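Local structure of glycosylation Associate Protein 1 (Streptococcus agalactiae serotype V, 6OYC) at residues 343-357 against 405-417. The protein probably takes part, within a Gap1-Gap2-Gap3 complex, in glycosylation and accessory Sec secretion of a streptococcal surface protein, with a GT-B-like fold. Numbering follows the deposited sequence.
Sequences MLKNNDIKVTFVSYE and RLSFTHPLSETDI
Val351 N bonds to Arg405 O, the first of five backbone hydrogen bonds by which strand 406-409, an edge strand of a six-stranded parallel sheet within the chain, runs beside strand 349-354. Leu406, Val351 and Phe353 are buried on one face, beneath helices 329-344 and 360-375: Leu406 CD2 lies 3.8 Å from Val351 CB and 4.0 Å from Phe353 CE2. On the other face Ser407 and Thr409 are partly exposed; Thr352 OG1 (chi1 -55°) bonds to Glu319, while Thr352 CG2, anti to the backbone N, still meets Thr409 CG2 at 3.5 Å. Kinked at its second torsion (chi2 -132°), Arg405 folds back into the turn 346-349. Arg405 NE donates to Ile349 O at 2.8 Å and Arg405 NH2 to Met343 O at 3.1 Å, both acceptors near the guanidinium plane, with Asn347 O over one face and Met343 CE over the other. At the far end His410 ND1 gives a nearly straight bond (165°) to Ser355 O, in the ring plane, and Ile417 CD1 touches Tyr356 CE1 at 3.6 Å. Carbonyl acceptors thus hold a side chain at each end of the edge strand; those of Met343, Asn346, Asn347 and Ile349, gathered round the guanidinium, would probably stabilise its positive charge.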
loop_
_atom_site.group_PDB
_atom_site.type_symbol
_atom_site.label_atom_id
_atom_site.label_comp_id
_atom_site.label_asym_id
_atom_site.label_seq_id
_atom_site.Cartn_x
_atom_site.Cartn_y
_atom_site.Cartn_z
ATOM N N MET A 343 -13.586 30.216 -9.984
ATOM C CA MET A 343 -12.267 30.787 -9.746
ATOM C C MET A 343 -12.228 32.271 -10.074
ATOM O O MET A 343 -11.539 33.035 -9.386
ATOM C CB MET A 343 -11.213 30.030 -10.553
ATOM C CG MET A 343 -10.660 28.819 -9.806
ATOM S SD MET A 343 -9.672 27.743 -10.845
ATOM C CE MET A 343 -8.120 28.653 -10.917
ATOM N N LEU A 344 -12.953 32.702 -11.116
ATOM C CA LEU A 344 -13.085 34.135 -11.356
ATOM C C LEU A 344 -13.793 34.813 -10.198
ATOM O O LEU A 344 -13.467 35.946 -9.840
ATOM C CB LEU A 344 -13.835 34.404 -12.654
ATOM C CG LEU A 344 -13.243 33.937 -13.976
ATOM C CD1 LEU A 344 -14.372 33.888 -14.960
ATOM C CD2 LEU A 344 -12.151 34.877 -14.465
ATOM N N LYS A 345 -14.748 34.123 -9.584
ATOM C CA LYS A 345 -15.449 34.634 -8.416
ATOM C C LYS A 345 -14.631 34.561 -7.131
ATOM O O LYS A 345 -15.103 35.056 -6.099
ATOM C CB LYS A 345 -16.750 33.854 -8.209
ATOM C CG LYS A 345 -17.899 34.270 -9.106
ATOM C CD LYS A 345 -19.099 33.374 -8.865
ATOM C CE LYS A 345 -19.394 33.231 -7.378
ATOM N NZ LYS A 345 -19.506 31.798 -6.955
ATOM N N ASN A 346 -13.437 33.951 -7.148
ATOM C CA ASN A 346 -12.673 33.762 -5.909
ATOM C C ASN A 346 -11.199 33.544 -6.261
ATOM O O ASN A 346 -10.803 32.428 -6.613
ATOM C CB ASN A 346 -13.227 32.608 -5.101
ATOM C CG ASN A 346 -12.625 32.535 -3.716
ATOM O OD1 ASN A 346 -11.500 32.976 -3.492
ATOM N ND2 ASN A 346 -13.377 31.981 -2.771
ATOM N N ASN A 347 -10.400 34.609 -6.115
ATOM C CA ASN A 347 -8.987 34.621 -6.482
ATOM C C ASN A 347 -8.112 33.765 -5.568
ATOM O O ASN A 347 -6.940 33.541 -5.898
ATOM C CB ASN A 347 -8.469 36.066 -6.481
ATOM C CG ASN A 347 -9.110 36.913 -5.392
ATOM O OD1 ASN A 347 -8.726 36.838 -4.224
ATOM N ND2 ASN A 347 -10.097 37.720 -5.770
ATOM N N ASP A 348 -8.637 33.296 -4.435
ATOM C CA ASP A 348 -7.858 32.473 -3.520
ATOM C C ASP A 348 -7.923 30.983 -3.856
ATOM O O ASP A 348 -7.087 30.213 -3.367
ATOM C CB ASP A 348 -8.320 32.719 -2.078
ATOM C CG ASP A 348 -7.875 34.080 -1.547
ATOM O OD1 ASP A 348 -6.999 34.712 -2.171
ATOM O OD2 ASP A 348 -8.405 34.528 -0.515
ATOM N N ILE A 349 -8.874 30.568 -4.695
ATOM C CA ILE A 349 -8.983 29.168 -5.084
ATOM C C ILE A 349 -7.860 28.814 -6.047
ATOM O O ILE A 349 -7.583 29.553 -7.002
ATOM C CB ILE A 349 -10.354 28.893 -5.714
ATOM C CG1 ILE A 349 -11.451 28.982 -4.656
ATOM C CG2 ILE A 349 -10.361 27.538 -6.385
ATOM C CD1 ILE A 349 -12.835 28.970 -5.235
ATOM N N LYS A 350 -7.185 27.699 -5.775
ATOM C CA LYS A 350 -6.208 27.105 -6.671
ATOM C C LYS A 350 -6.579 25.643 -6.874
ATOM O O LYS A 350 -7.167 25.017 -5.990
ATOM C CB LYS A 350 -4.795 27.235 -6.107
ATOM C CG LYS A 350 -4.423 28.674 -5.762
ATOM C CD LYS A 350 -2.948 28.813 -5.420
ATOM C CE LYS A 350 -2.540 30.271 -5.230
ATOM N NZ LYS A 350 -1.125 30.381 -4.763
ATOM N N VAL A 351 -6.256 25.096 -8.043
ATOM C CA VAL A 351 -6.612 23.715 -8.351
ATOM C C VAL A 351 -5.342 22.926 -8.646
ATOM O O VAL A 351 -4.563 23.288 -9.538
ATOM C CB VAL A 351 -7.608 23.613 -9.521
ATOM C CG1 VAL A 351 -7.913 22.126 -9.835
ATOM C CG2 VAL A 351 -8.900 24.369 -9.202
ATOM N N THR A 352 -5.134 21.851 -7.899
ATOM C CA THR A 352 -4.106 20.865 -8.226
ATOM C C THR A 352 -4.778 19.653 -8.855
ATOM O O THR A 352 -5.508 18.918 -8.175
ATOM C CB THR A 352 -3.321 20.431 -6.995
ATOM O OG1 THR A 352 -2.767 21.575 -6.346
ATOM C CG2 THR A 352 -2.212 19.460 -7.398
ATOM N N PHE A 353 -4.506 19.435 -10.142
ATOM C CA PHE A 353 -4.942 18.222 -10.822
ATOM C C PHE A 353 -4.031 17.057 -10.456
ATOM O O PHE A 353 -2.799 17.166 -10.509
ATOM C CB PHE A 353 -4.959 18.423 -12.332
ATOM C CG PHE A 353 -5.929 19.466 -12.778
ATOM C CD1 PHE A 353 -7.293 19.282 -12.582
ATOM C CD2 PHE A 353 -5.478 20.652 -13.348
ATOM C CE1 PHE A 353 -8.195 20.250 -12.979
ATOM C CE2 PHE A 353 -6.370 21.632 -13.744
ATOM C CZ PHE A 353 -7.730 21.435 -13.570
ATOM N N VAL A 354 -4.646 15.943 -10.090
ATOM C CA VAL A 354 -3.947 14.804 -9.514
ATOM C C VAL A 354 -4.203 13.591 -10.397
ATOM O O VAL A 354 -5.360 13.234 -10.654
ATOM C CB VAL A 354 -4.408 14.549 -8.074
ATOM C CG1 VAL A 354 -3.723 13.288 -7.463
ATOM C CG2 VAL A 354 -4.151 15.800 -7.244
ATOM N N SER A 355 -3.127 12.972 -10.877
ATOM C CA SER A 355 -3.203 11.727 -11.627
ATOM C C SER A 355 -2.407 10.669 -10.881
ATOM O O SER A 355 -1.210 10.855 -10.614
ATOM C CB SER A 355 -2.669 11.898 -13.049
ATOM O OG SER A 355 -2.474 10.640 -13.663
ATOM N N TYR A 356 -3.070 9.571 -10.542
ATOM C CA TYR A 356 -2.422 8.430 -9.924
ATOM C C TYR A 356 -1.962 7.394 -10.950
ATOM O O TYR A 356 -1.392 6.371 -10.561
ATOM C CB TYR A 356 -3.362 7.778 -8.903
ATOM C CG TYR A 356 -3.794 8.657 -7.733
ATOM C CD1 TYR A 356 -2.854 9.274 -6.904
ATOM C CD2 TYR A 356 -5.153 8.840 -7.438
ATOM C CE1 TYR A 356 -3.253 10.064 -5.839
ATOM C CE2 TYR A 356 -5.562 9.623 -6.357
ATOM C CZ TYR A 356 -4.605 10.236 -5.570
ATOM O OH TYR A 356 -4.999 11.012 -4.502
ATOM N N GLU A 357 -2.162 7.642 -12.242
ATOM C CA GLU A 357 -1.799 6.663 -13.261
ATOM C C GLU A 357 -0.283 6.556 -13.372
ATOM O O GLU A 357 0.394 7.544 -13.671
ATOM C CB GLU A 357 -2.397 7.048 -14.612
ATOM C CG GLU A 357 -1.987 6.079 -15.719
ATOM C CD GLU A 357 -2.201 4.611 -15.322
ATOM O OE1 GLU A 357 -3.275 4.271 -14.800
ATOM O OE2 GLU A 357 -1.290 3.781 -15.524
ATOM N N ARG A 405 -2.921 29.578 -11.378
ATOM C CA ARG A 405 -3.527 28.908 -10.239
ATOM C C ARG A 405 -3.884 27.459 -10.545
ATOM O O ARG A 405 -4.642 26.839 -9.787
ATOM C CB ARG A 405 -4.760 29.681 -9.778
ATOM C CG ARG A 405 -4.590 31.182 -9.901
ATOM C CD ARG A 405 -5.001 31.921 -8.646
ATOM N NE ARG A 405 -6.412 31.736 -8.319
ATOM C CZ ARG A 405 -7.424 32.406 -8.875
ATOM N NH1 ARG A 405 -7.191 33.322 -9.806
ATOM N NH2 ARG A 405 -8.676 32.143 -8.497
ATOM N N LEU A 406 -3.372 26.909 -11.644
ATOM C CA LEU A 406 -3.545 25.504 -11.989
ATOM C C LEU A 406 -2.203 24.792 -11.953
ATOM O O LEU A 406 -1.193 25.329 -12.428
ATOM C CB LEU A 406 -4.144 25.336 -13.387
ATOM C CG LEU A 406 -5.497 25.971 -13.662
ATOM C CD1 LEU A 406 -5.950 25.648 -15.089
ATOM C CD2 LEU A 406 -6.480 25.474 -12.629
ATOM N N SER A 407 -2.200 23.571 -11.423
ATOM C CA SER A 407 -1.036 22.710 -11.549
ATOM C C SER A 407 -1.488 21.273 -11.767
ATOM O O SER A 407 -2.660 20.915 -11.595
ATOM C CB SER A 407 -0.105 22.806 -10.327
ATOM O OG SER A 407 -0.817 22.593 -9.120
ATOM N N PHE A 408 -0.521 20.450 -12.157
ATOM C CA PHE A 408 -0.732 19.040 -12.417
ATOM C C PHE A 408 0.354 18.277 -11.682
ATOM O O PHE A 408 1.538 18.591 -11.829
ATOM C CB PHE A 408 -0.686 18.760 -13.923
ATOM C CG PHE A 408 -0.893 17.322 -14.287
ATOM C CD1 PHE A 408 0.186 16.433 -14.345
ATOM C CD2 PHE A 408 -2.162 16.849 -14.589
ATOM C CE1 PHE A 408 -0.013 15.100 -14.686
ATOM C CE2 PHE A 408 -2.362 15.528 -14.938
ATOM C CZ PHE A 408 -1.287 14.649 -14.987
ATOM N N THR A 409 -0.038 17.288 -10.882
ATOM C CA THR A 409 0.941 16.504 -10.148
ATOM C C THR A 409 0.575 15.027 -10.199
ATOM O O THR A 409 -0.591 14.652 -10.372
ATOM C CB THR A 409 1.075 16.953 -8.681
ATOM O OG1 THR A 409 2.160 16.245 -8.081
ATOM C CG2 THR A 409 -0.162 16.611 -7.888
ATOM N N HIS A 410 1.601 14.191 -10.016
ATOM C CA HIS A 410 1.468 12.737 -10.000
ATOM C C HIS A 410 2.160 12.199 -8.754
ATOM O O HIS A 410 3.355 11.889 -8.784
ATOM C CB HIS A 410 2.063 12.118 -11.266
ATOM C CG HIS A 410 2.236 10.630 -11.179
ATOM N ND1 HIS A 410 1.199 9.779 -10.855
ATOM C CD2 HIS A 410 3.327 9.847 -11.347
ATOM C CE1 HIS A 410 1.643 8.537 -10.836
ATOM N NE2 HIS A 410 2.930 8.553 -11.133
ATOM N N PRO A 411 1.446 12.076 -7.644
ATOM C CA PRO A 411 2.070 11.535 -6.423
ATOM C C PRO A 411 2.556 10.104 -6.643
ATOM O O PRO A 411 1.872 9.299 -7.273
ATOM C CB PRO A 411 0.941 11.591 -5.386
ATOM C CG PRO A 411 -0.140 12.477 -6.015
ATOM C CD PRO A 411 0.010 12.354 -7.486
ATOM N N LEU A 412 3.757 9.797 -6.122
ATOM C CA LEU A 412 4.429 8.518 -6.335
ATOM C C LEU A 412 4.186 7.504 -5.222
ATOM O O LEU A 412 4.494 6.326 -5.406
ATOM C CB LEU A 412 5.951 8.728 -6.474
ATOM C CG LEU A 412 6.382 9.705 -7.589
ATOM C CD1 LEU A 412 7.840 10.145 -7.449
ATOM C CD2 LEU A 412 6.129 9.110 -8.962
ATOM N N SER A 413 3.651 7.933 -4.086
ATOM C CA SER A 413 3.593 7.133 -2.873
ATOM C C SER A 413 2.506 7.728 -1.993
ATOM O O SER A 413 2.037 8.841 -2.235
ATOM C CB SER A 413 4.938 7.150 -2.135
ATOM O OG SER A 413 5.192 8.466 -1.622
ATOM N N GLU A 414 2.127 6.987 -0.949
ATOM C CA GLU A 414 1.224 7.556 0.046
ATOM C C GLU A 414 1.842 8.781 0.702
ATOM O O GLU A 414 1.139 9.751 0.996
ATOM C CB GLU A 414 0.854 6.512 1.097
ATOM C CG GLU A 414 -0.080 5.446 0.555
ATOM C CD GLU A 414 -0.050 4.148 1.347
ATOM O OE1 GLU A 414 -0.775 3.209 0.962
ATOM O OE2 GLU A 414 0.692 4.059 2.347
ATOM N N THR A 415 3.164 8.769 0.912
ATOM C CA THR A 415 3.818 9.908 1.551
ATOM C C THR A 415 3.654 11.184 0.727
ATOM O O THR A 415 3.444 12.262 1.288
ATOM C CB THR A 415 5.301 9.601 1.798
ATOM O OG1 THR A 415 5.420 8.346 2.464
ATOM C CG2 THR A 415 5.918 10.640 2.692
ATOM N N ASP A 416 3.769 11.092 -0.602
ATOM C CA ASP A 416 3.463 12.240 -1.455
ATOM C C ASP A 416 2.052 12.749 -1.201
ATOM O O ASP A 416 1.844 13.939 -0.948
ATOM C CB ASP A 416 3.589 11.855 -2.921
ATOM C CG ASP A 416 4.983 11.941 -3.418
ATOM O OD1 ASP A 416 5.858 12.364 -2.639
ATOM O OD2 ASP A 416 5.207 11.546 -4.579
ATOM N N ILE A 417 1.071 11.847 -1.271
ATOM C CA ILE A 417 -0.323 12.229 -1.097
ATOM C C ILE A 417 -0.507 12.911 0.240
ATOM O O ILE A 417 -1.154 13.958 0.346
ATOM C CB ILE A 417 -1.229 10.995 -1.212
ATOM C CG1 ILE A 417 -1.127 10.409 -2.624
ATOM C CG2 ILE A 417 -2.666 11.350 -0.800
ATOM C CD1 ILE A 417 -1.801 9.065 -2.751
#